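Local coordinates for pectate lyase (Pectobacterium carotovorum, PDB 4U49), which probably depolymerises polygalacturonate and methyl-esterified pectins by eliminative, calcium-dependent cleavage within the chain, at residues E63-L68 with R73-L78; T35-S40 with Q49-S54; D91-S94 with S98-K101. All coordinates share one frame; numbering follows the deposited sequence.

Contact 1 (E63-L68 with R73-L78); sequences EKIAEL and RTFTDL
Phe75 sends its ring into a row of aliphatic groups from Ile65, Ala66 and Leu68, none of which meets it squarely on a face or at an edge. Ala66 comes nearest, its CB lying 3.5 Å from Phe75 CE1. Along one flank Ile65 CD1 reaches Phe75 CE2 at 3.8 Å, while Leu68, running about at right angles to the aromatic side chain, brings CD2 to 4.0 Å from Phe75 CD1. With CG anti to the backbone N (chi1 176°), the ring extends toward strand 62-68. That Ile65 and Ala66, neighbours in sequence, both turn toward Phe75 follows from a classic beta bulge, in which the pair faces the single residue Val51. Ile65 CD1 also lies 3.9 Å from Asp77 OD1, the two side chains crossing at about a right angle. Asp77 OD1 is hydrogen-bonded to Tyr88 OH, and OD2 takes a salt bridge from Arg53 and a hydrogen bond from Thr79 N, so an apolar methyl borders a well-satisfied buried charge. Strands 62-68 and 74-77 belong to different sheets, the axes of segments 63-68 and 74-77 passing 9.3 Å apart, and the apolar packing between them is that of a beta sandwich with fibronectin type III topology.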
loop_
_atom_site.group_PDB
_atom_site.type_symbol
_atom_site.label_atom_id
_atom_site.label_comp_id
_atom_site.label_asym_id
_atom_site.label_seq_id
_atom_site.Cartn_x
_atom_site.Cartn_y
_atom_site.Cartn_z
ATOM N N GLU A 63 -22.728 -15.771 -3.658
ATOM C CA GLU A 63 -23.621 -14.652 -3.364
ATOM C C GLU A 63 -22.854 -13.341 -3.422
ATOM O O GLU A 63 -21.681 -13.283 -3.068
ATOM C CB GLU A 63 -24.291 -14.818 -1.993
ATOM C CG GLU A 63 -23.320 -14.946 -0.832
ATOM C CD GLU A 63 -24.003 -15.363 0.456
ATOM O OE1 GLU A 63 -23.369 -15.278 1.529
ATOM O OE2 GLU A 63 -25.174 -15.785 0.389
ATOM N N LYS A 64 -23.521 -12.293 -3.894
ATOM C CA LYS A 64 -22.937 -10.956 -3.932
ATOM C C LYS A 64 -22.923 -10.362 -2.525
ATOM O O LYS A 64 -23.974 -10.201 -1.910
ATOM C CB LYS A 64 -23.725 -10.059 -4.893
ATOM C CG LYS A 64 -23.230 -8.626 -5.008
ATOM C CD LYS A 64 -23.992 -7.879 -6.104
ATOM C CE LYS A 64 -23.660 -6.394 -6.132
ATOM N NZ LYS A 64 -24.404 -5.681 -7.220
ATOM N N ILE A 65 -21.735 -10.051 -2.009
ATOM C CA ILE A 65 -21.629 -9.544 -0.645
ATOM C C ILE A 65 -21.268 -8.063 -0.588
ATOM O O ILE A 65 -21.246 -7.477 0.493
ATOM C CB ILE A 65 -20.585 -10.330 0.185
ATOM C CG1 ILE A 65 -19.191 -10.201 -0.432
ATOM C CG2 ILE A 65 -20.995 -11.794 0.320
ATOM C CD1 ILE A 65 -18.069 -10.744 0.451
ATOM N N ALA A 66 -20.997 -7.458 -1.744
ATOM C CA ALA A 66 -20.646 -6.039 -1.782
ATOM C C ALA A 66 -20.749 -5.430 -3.175
ATOM O O ALA A 66 -20.469 -6.080 -4.184
ATOM C CB ALA A 66 -19.242 -5.829 -1.235
ATOM N N GLU A 67 -21.153 -4.167 -3.208
ATOM C CA GLU A 67 -21.173 -3.376 -4.428
ATOM C C GLU A 67 -20.271 -2.170 -4.204
ATOM O O GLU A 67 -20.479 -1.409 -3.258
ATOM C CB GLU A 67 -22.600 -2.954 -4.775
ATOM C CG GLU A 67 -22.747 -2.302 -6.128
ATOM C CD GLU A 67 -24.197 -2.049 -6.482
ATOM O OE1 GLU A 67 -24.665 -0.907 -6.287
ATOM O OE2 GLU A 67 -24.867 -2.993 -6.950
ATOM N N LEU A 68 -19.266 -2.006 -5.059
ATOM C CA LEU A 68 -18.199 -1.038 -4.807
ATOM C C LEU A 68 -18.124 0.076 -5.845
ATOM O O LEU A 68 -18.714 -0.016 -6.924
ATOM C CB LEU A 68 -16.843 -1.751 -4.745
ATOM C CG LEU A 68 -16.696 -2.927 -3.777
ATOM C CD1 LEU A 68 -15.265 -3.462 -3.805
ATOM C CD2 LEU A 68 -17.092 -2.531 -2.363
ATOM N N ARG A 73 -9.500 -1.185 -5.273
ATOM C CA ARG A 73 -8.894 -2.419 -5.765
ATOM C C ARG A 73 -8.671 -3.399 -4.617
ATOM O O ARG A 73 -7.917 -4.364 -4.748
ATOM C CB ARG A 73 -7.572 -2.127 -6.486
ATOM C CG ARG A 73 -7.730 -1.316 -7.777
ATOM C CD ARG A 73 -8.536 -2.072 -8.827
ATOM N NE ARG A 73 -8.583 -1.361 -10.104
ATOM C CZ ARG A 73 -9.563 -0.537 -10.469
ATOM N NH1 ARG A 73 -10.586 -0.313 -9.655
ATOM N NH2 ARG A 73 -9.521 0.061 -11.653
ATOM N N THR A 74 -9.323 -3.130 -3.487
ATOM C CA THR A 74 -9.335 -4.048 -2.354
ATOM C C THR A 74 -10.717 -4.127 -1.720
ATOM O O THR A 74 -11.565 -3.268 -1.950
ATOM C CB THR A 74 -8.348 -3.635 -1.246
ATOM O OG1 THR A 74 -8.842 -2.463 -0.587
ATOM C CG2 THR A 74 -6.964 -3.366 -1.807
ATOM N N PHE A 75 -10.928 -5.161 -0.913
ATOM C CA PHE A 75 -12.135 -5.281 -0.106
ATOM C C PHE A 75 -11.838 -6.092 1.144
ATOM O O PHE A 75 -11.109 -7.081 1.090
ATOM C CB PHE A 75 -13.272 -5.933 -0.898
ATOM C CG PHE A 75 -14.515 -6.169 -0.086
ATOM C CD1 PHE A 75 -15.393 -5.128 0.172
ATOM C CD2 PHE A 75 -14.804 -7.426 0.425
ATOM C CE1 PHE A 75 -16.536 -5.336 0.922
ATOM C CE2 PHE A 75 -15.945 -7.639 1.178
ATOM C CZ PHE A 75 -16.811 -6.592 1.426
ATOM N N THR A 76 -12.410 -5.674 2.270
ATOM C CA THR A 76 -12.233 -6.392 3.527
ATOM C C THR A 76 -13.511 -7.127 3.914
ATOM O O THR A 76 -14.544 -6.505 4.150
ATOM C CB THR A 76 -11.834 -5.446 4.676
ATOM O OG1 THR A 76 -10.589 -4.807 4.369
ATOM C CG2 THR A 76 -11.690 -6.224 5.977
ATOM N N ASP A 77 -13.436 -8.452 3.982
ATOM C CA ASP A 77 -14.584 -9.267 4.361
ATOM C C ASP A 77 -14.515 -9.629 5.840
ATOM O O ASP A 77 -13.637 -10.380 6.264
ATOM C CB ASP A 77 -14.656 -10.534 3.499
ATOM C CG ASP A 77 -15.885 -11.380 3.796
ATOM O OD1 ASP A 77 -15.977 -12.504 3.261
ATOM O OD2 ASP A 77 -16.760 -10.930 4.564
ATOM N N LEU A 78 -15.451 -9.092 6.616
ATOM C CA LEU A 78 -15.498 -9.343 8.053
ATOM C C LEU A 78 -16.654 -10.262 8.447
ATOM O O LEU A 78 -16.849 -10.548 9.626
ATOM C CB LEU A 78 -15.609 -8.021 8.817
ATOM C CG LEU A 78 -14.444 -7.041 8.668
ATOM C CD1 LEU A 78 -14.679 -5.791 9.501
ATOM C CD2 LEU A 78 -13.135 -7.701 9.058
#

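Contact 2 (T35-S40 with Q49-S54); sequences TYLSWS and QDVYRS
Trp39 and Gln49 meet through complementary torsions: the indole CG sits between its backbone N and carbonyl carbon (chi1 60°), whereas the glutamine leaves beside its own N and then runs extended beyond CG. Together these bridge the 11.1 Å between Trp39 CA and Gln49 CA, and Trp39 NE1 donates to Gln49 OE1 over 2.9 Å. The bond is fairly straight at the hydrogen (158°). Its acceptor lies near the indole plane, at the ring edge, but the donor stands above the carbonyl plane of the amide rather than on a lone pair; the two flat groups are turned 72° against each other. The far end of the same amide gives NE2 to the backbone oxygens of Asp72 and Asn69, so a buried polar group is gripped from both ends and its rotation is fixed. Further along, Leu37 and Val51 reach toward each other tip to tip, Leu37 CD2 lying 3.7 Å from Val51 CG1, the branch set opposite the backbone N. Phe75 packs on both Trp39 and Val51, and Leu26 on both Leu37 and Trp39, continuing the apolar layer on either side of strand 34-41. Apolar tips in the middle and one indole-amide bond toward the end thus join strands 34-41 and 46-54, the B and C strands of a fibronectin type III-like sandwich, face to face across its core.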
loop_
_atom_site.group_PDB
_atom_site.type_symbol
_atom_site.label_atom_id
_atom_site.label_comp_id
_atom_site.label_asym_id
_atom_site.label_seq_id
_atom_site.Cartn_x
_atom_site.Cartn_y
_atom_site.Cartn_z
ATOM N N THR A 35 -10.706 -11.556 5.984
ATOM C CA THR A 35 -10.235 -11.967 4.667
ATOM C C THR A 35 -10.148 -10.748 3.754
ATOM O O THR A 35 -11.152 -10.086 3.482
ATOM C CB THR A 35 -11.144 -13.040 4.035
ATOM O OG1 THR A 35 -11.074 -14.242 4.816
ATOM C CG2 THR A 35 -10.693 -13.348 2.612
ATOM N N TYR A 36 -8.935 -10.445 3.306
ATOM C CA TYR A 36 -8.695 -9.284 2.463
ATOM C C TYR A 36 -8.633 -9.678 1.002
ATOM O O TYR A 36 -7.903 -10.595 0.628
ATOM C CB TYR A 36 -7.402 -8.579 2.871
ATOM C CG TYR A 36 -7.406 -8.129 4.309
ATOM C CD1 TYR A 36 -8.029 -6.946 4.681
ATOM C CD2 TYR A 36 -6.804 -8.896 5.299
ATOM C CE1 TYR A 36 -8.047 -6.530 5.995
ATOM C CE2 TYR A 36 -6.817 -8.489 6.620
ATOM C CZ TYR A 36 -7.440 -7.306 6.962
ATOM O OH TYR A 36 -7.459 -6.887 8.272
ATOM N N LEU A 37 -9.413 -8.984 0.183
ATOM C CA LEU A 37 -9.377 -9.173 -1.260
ATOM C C LEU A 37 -8.572 -8.045 -1.881
ATOM O O LEU A 37 -8.670 -6.902 -1.454
ATOM C CB LEU A 37 -10.790 -9.203 -1.849
ATOM C CG LEU A 37 -11.591 -10.506 -1.797
ATOM C CD1 LEU A 37 -11.790 -11.006 -0.375
ATOM C CD2 LEU A 37 -12.934 -10.309 -2.490
ATOM N N SER A 38 -7.766 -8.369 -2.883
ATOM C CA SER A 38 -7.019 -7.355 -3.609
ATOM C C SER A 38 -6.928 -7.772 -5.065
ATOM O O SER A 38 -6.726 -8.949 -5.365
ATOM C CB SER A 38 -5.624 -7.167 -3.002
ATOM O OG SER A 38 -4.903 -6.154 -3.680
ATOM N N TRP A 39 -7.080 -6.822 -5.978
ATOM C CA TRP A 39 -7.068 -7.181 -7.388
ATOM C C TRP A 39 -6.502 -6.098 -8.288
ATOM O O TRP A 39 -6.427 -4.931 -7.914
ATOM C CB TRP A 39 -8.484 -7.553 -7.853
ATOM C CG TRP A 39 -9.520 -6.463 -7.721
ATOM C CD1 TRP A 39 -9.898 -5.566 -8.684
ATOM C CD2 TRP A 39 -10.334 -6.180 -6.571
ATOM N NE1 TRP A 39 -10.885 -4.737 -8.198
ATOM C CE2 TRP A 39 -11.163 -5.090 -6.909
ATOM C CE3 TRP A 39 -10.424 -6.734 -5.289
ATOM C CZ2 TRP A 39 -12.080 -4.550 -6.004
ATOM C CZ3 TRP A 39 -11.340 -6.193 -4.397
ATOM C CH2 TRP A 39 -12.156 -5.116 -4.761
ATOM N N SER A 40 -6.084 -6.509 -9.478
ATOM C CA SER A 40 -5.720 -5.573 -10.525
ATOM C C SER A 40 -6.564 -5.877 -11.749
ATOM O O SER A 40 -6.855 -7.036 -12.039
ATOM C CB SER A 40 -4.234 -5.665 -10.869
ATOM O OG SER A 40 -3.945 -6.899 -11.499
ATOM N N GLN A 49 -18.026 -2.120 -9.395
ATOM C CA GLN A 49 -17.406 -3.412 -9.129
ATOM C C GLN A 49 -18.232 -4.205 -8.115
ATOM O O GLN A 49 -18.730 -3.645 -7.138
ATOM C CB GLN A 49 -15.978 -3.227 -8.625
ATOM C CG GLN A 49 -15.085 -2.468 -9.584
ATOM C CD GLN A 49 -13.694 -2.254 -9.033
ATOM O OE1 GLN A 49 -12.751 -2.944 -9.418
ATOM N NE2 GLN A 49 -13.557 -1.292 -8.128
ATOM N N ASP A 50 -18.379 -5.506 -8.350
ATOM C CA ASP A 50 -19.181 -6.358 -7.470
ATOM C C ASP A 50 -18.335 -7.466 -6.851
ATOM O O ASP A 50 -17.515 -8.078 -7.531
ATOM C CB ASP A 50 -20.353 -6.982 -8.232
ATOM C CG ASP A 50 -21.419 -5.970 -8.609
ATOM O OD1 ASP A 50 -21.413 -4.850 -8.060
ATOM O OD2 ASP A 50 -22.281 -6.308 -9.446
ATOM N N VAL A 51 -18.549 -7.726 -5.566
ATOM C CA VAL A 51 -17.813 -8.767 -4.855
ATOM C C VAL A 51 -18.694 -9.983 -4.572
ATOM O O VAL A 51 -19.782 -9.853 -4.007
ATOM C CB VAL A 51 -17.246 -8.245 -3.522
ATOM C CG1 VAL A 51 -16.509 -9.354 -2.785
ATOM C CG2 VAL A 51 -16.334 -7.050 -3.766
ATOM N N TYR A 52 -18.211 -11.164 -4.957
ATOM C CA TYR A 52 -18.951 -12.407 -4.754
ATOM C C TYR A 52 -18.196 -13.378 -3.856
ATOM O O TYR A 52 -16.969 -13.443 -3.882
ATOM C CB TYR A 52 -19.258 -13.077 -6.094
ATOM C CG TYR A 52 -20.299 -12.351 -6.912
ATOM C CD1 TYR A 52 -21.623 -12.767 -6.912
ATOM C CD2 TYR A 52 -19.957 -11.245 -7.680
ATOM C CE1 TYR A 52 -22.582 -12.104 -7.655
ATOM C CE2 TYR A 52 -20.909 -10.576 -8.428
ATOM C CZ TYR A 52 -22.218 -11.010 -8.411
ATOM O OH TYR A 52 -23.169 -10.347 -9.152
ATOM N N ARG A 53 -18.950 -14.129 -3.061
ATOM C CA ARG A 53 -18.386 -15.125 -2.163
ATOM C C ARG A 53 -19.181 -16.425 -2.260
ATOM O O ARG A 53 -20.408 -16.401 -2.312
ATOM C CB ARG A 53 -18.385 -14.605 -0.724
ATOM C CG ARG A 53 -17.834 -15.586 0.294
ATOM C CD ARG A 53 -18.654 -15.542 1.570
ATOM N NE ARG A 53 -18.353 -14.375 2.386
ATOM C CZ ARG A 53 -19.183 -13.856 3.284
ATOM N NH1 ARG A 53 -20.388 -14.383 3.471
ATOM N NH2 ARG A 53 -18.813 -12.795 3.985
ATOM N N SER A 54 -18.482 -17.556 -2.290
ATOM C CA SER A 54 -19.143 -18.863 -2.318
ATOM C C SER A 54 -20.002 -19.079 -1.069
ATOM O O SER A 54 -19.778 -18.428 -0.050
ATOM C CB SER A 54 -18.104 -19.977 -2.433
ATOM O OG SER A 54 -17.229 -19.955 -1.319
#

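Contact 3 (D91-S94 with S98-K101); sequences DTVS and SVLK
Thr92 and Leu100 form the tight centre of this contact, an antiparallel hydrogen-bonded pair in which each backbone N reaches the other's O: Thr92 N to Leu100 O and Leu100 N to Thr92 O, both at 2.9 Å. Their side chains lie side by side on one face of the sheet, with Thr92 OG1 set 3.5 Å from Leu100 CB. That is the covered face: Thr24 and Ala43 pack on both residues, and Gln49 on Thr92. One step toward the turn, Ser94 N donates to Ser98 O at 3.1 Å. A water sits on the Thr92 face near the turn, donating to both Thr92 O and Ser98 O and hydrogen-bonded to Ser94 OG at 2.6 Å, so each of these carbonyls takes a second partner beyond its backbone N-H. Ser94 OG is bonded also to Gly44 O, and Ser98 OG to Asn96. In a fibronectin type III topology such as this domain has, strands 87-94 and 99-106 make the F-G hairpin, with 99-106 at the edge of its four-stranded sheet. The other face, bearing Asp91, Val93, Val99 and Lys101, is the solvent side. Asp91 still packs closely there, running alongside Lys101 with OD1 3.3 Å from Lys101 CG, against the aliphatic stem rather than the charge. Val93 and Val99 point the same way but meet more loosely, CG2 to CG2 at 4.1 Å. Bent at chi3, the lysine carries NZ 6.6 Å from Asp91 OD2, too far for a salt bridge, and its chain lies exposed to solvent, as does Val99.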
loop_
_atom_site.group_PDB
_atom_site.type_symbol
_atom_site.label_atom_id
_atom_site.label_comp_id
_atom_site.label_asym_id
_atom_site.label_seq_id
_atom_site.Cartn_x
_atom_site.Cartn_y
_atom_site.Cartn_z
ATOM N N ASP A 91 -16.392 -8.781 -9.929
ATOM C CA ASP A 91 -16.880 -8.441 -11.259
ATOM C C ASP A 91 -16.710 -6.948 -11.469
ATOM O O ASP A 91 -17.061 -6.160 -10.597
ATOM C CB ASP A 91 -18.354 -8.832 -11.433
ATOM C CG ASP A 91 -18.553 -10.325 -11.631
ATOM O OD1 ASP A 91 -17.597 -11.098 -11.410
ATOM O OD2 ASP A 91 -19.678 -10.726 -12.001
ATOM N N THR A 92 -16.162 -6.553 -12.612
ATOM C CA THR A 92 -16.099 -5.135 -12.940
ATOM C C THR A 92 -17.110 -4.812 -14.028
ATOM O O THR A 92 -17.274 -5.569 -14.984
ATOM C CB THR A 92 -14.699 -4.703 -13.402
ATOM O OG1 THR A 92 -14.386 -5.343 -14.644
ATOM C CG2 THR A 92 -13.657 -5.071 -12.359
ATOM N N VAL A 93 -17.798 -3.689 -13.867
ATOM C CA VAL A 93 -18.765 -3.241 -14.858
ATOM C C VAL A 93 -18.237 -1.985 -15.541
ATOM O O VAL A 93 -17.891 -1.007 -14.877
ATOM C CB VAL A 93 -20.139 -2.967 -14.223
ATOM C CG1 VAL A 93 -21.158 -2.601 -15.290
ATOM C CG2 VAL A 93 -20.606 -4.182 -13.436
ATOM N N SER A 94 -18.157 -2.025 -16.867
ATOM C CA SER A 94 -17.613 -0.913 -17.635
ATOM C C SER A 94 -18.724 -0.079 -18.258
ATOM O O SER A 94 -19.894 -0.458 -18.217
ATOM C CB SER A 94 -16.666 -1.424 -18.722
ATOM O OG SER A 94 -15.500 -2.000 -18.157
ATOM N N SER A 98 -20.279 -3.950 -20.363
ATOM C CA SER A 98 -19.638 -5.258 -20.305
ATOM C C SER A 98 -19.241 -5.595 -18.872
ATOM O O SER A 98 -18.744 -4.740 -18.137
ATOM C CB SER A 98 -18.411 -5.303 -21.217
ATOM O OG SER A 98 -17.421 -4.389 -20.774
ATOM N N VAL A 99 -19.469 -6.843 -18.478
ATOM C CA VAL A 99 -19.109 -7.294 -17.140
ATOM C C VAL A 99 -17.974 -8.299 -17.223
ATOM O O VAL A 99 -18.083 -9.321 -17.900
ATOM C CB VAL A 99 -20.304 -7.928 -16.405
ATOM C CG1 VAL A 99 -19.907 -8.325 -14.987
ATOM C CG2 VAL A 99 -21.483 -6.967 -16.380
ATOM N N LEU A 100 -16.878 -7.990 -16.541
ATOM C CA LEU A 100 -15.699 -8.843 -16.546
ATOM C C LEU A 100 -15.531 -9.527 -15.197
ATOM O O LEU A 100 -15.432 -8.863 -14.166
ATOM C CB LEU A 100 -14.452 -8.024 -16.888
ATOM C CG LEU A 100 -13.090 -8.701 -16.724
ATOM C CD1 LEU A 100 -12.920 -9.836 -17.723
ATOM C CD2 LEU A 100 -11.968 -7.680 -16.862
ATOM N N LYS A 101 -15.507 -10.855 -15.211
ATOM C CA LYS A 101 -15.325 -11.629 -13.989
ATOM C C LYS A 101 -13.856 -11.956 -13.760
ATOM O O LYS A 101 -13.137 -12.324 -14.690
ATOM C CB LYS A 101 -16.146 -12.919 -14.045
ATOM C CG LYS A 101 -17.632 -12.697 -14.297
ATOM C CD LYS A 101 -18.392 -14.014 -14.348
ATOM C CE LYS A 101 -17.913 -14.883 -15.499
ATOM N NZ LYS A 101 -18.640 -16.179 -15.554
HETATM O O HOH W 1 -16.012 -4.481 -17.387
#

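In the fold
From the N terminus, contact 2 comes first and closes the turn after strand 34-41 by joining it to strand 46-54. Contact 1 then closes residues 69-72 between strands 62-68 and 74-77, and contact 3 closes the short turn 95-97. The three follow in series; none nests in or crosses another. Contacts 1 and 2 lie side by side, their centres about 5 Å apart, and both bridge the two sheets of the sandwich, whereas contact 3 stays within the four-stranded sheet, bound to contact 2 where strand 46-54 neighbours 87-94. On its outer side the three-stranded sheet meets the catalytic beta-helix, with Ser38 bonded to Asn189 and Thr74 to Asn243.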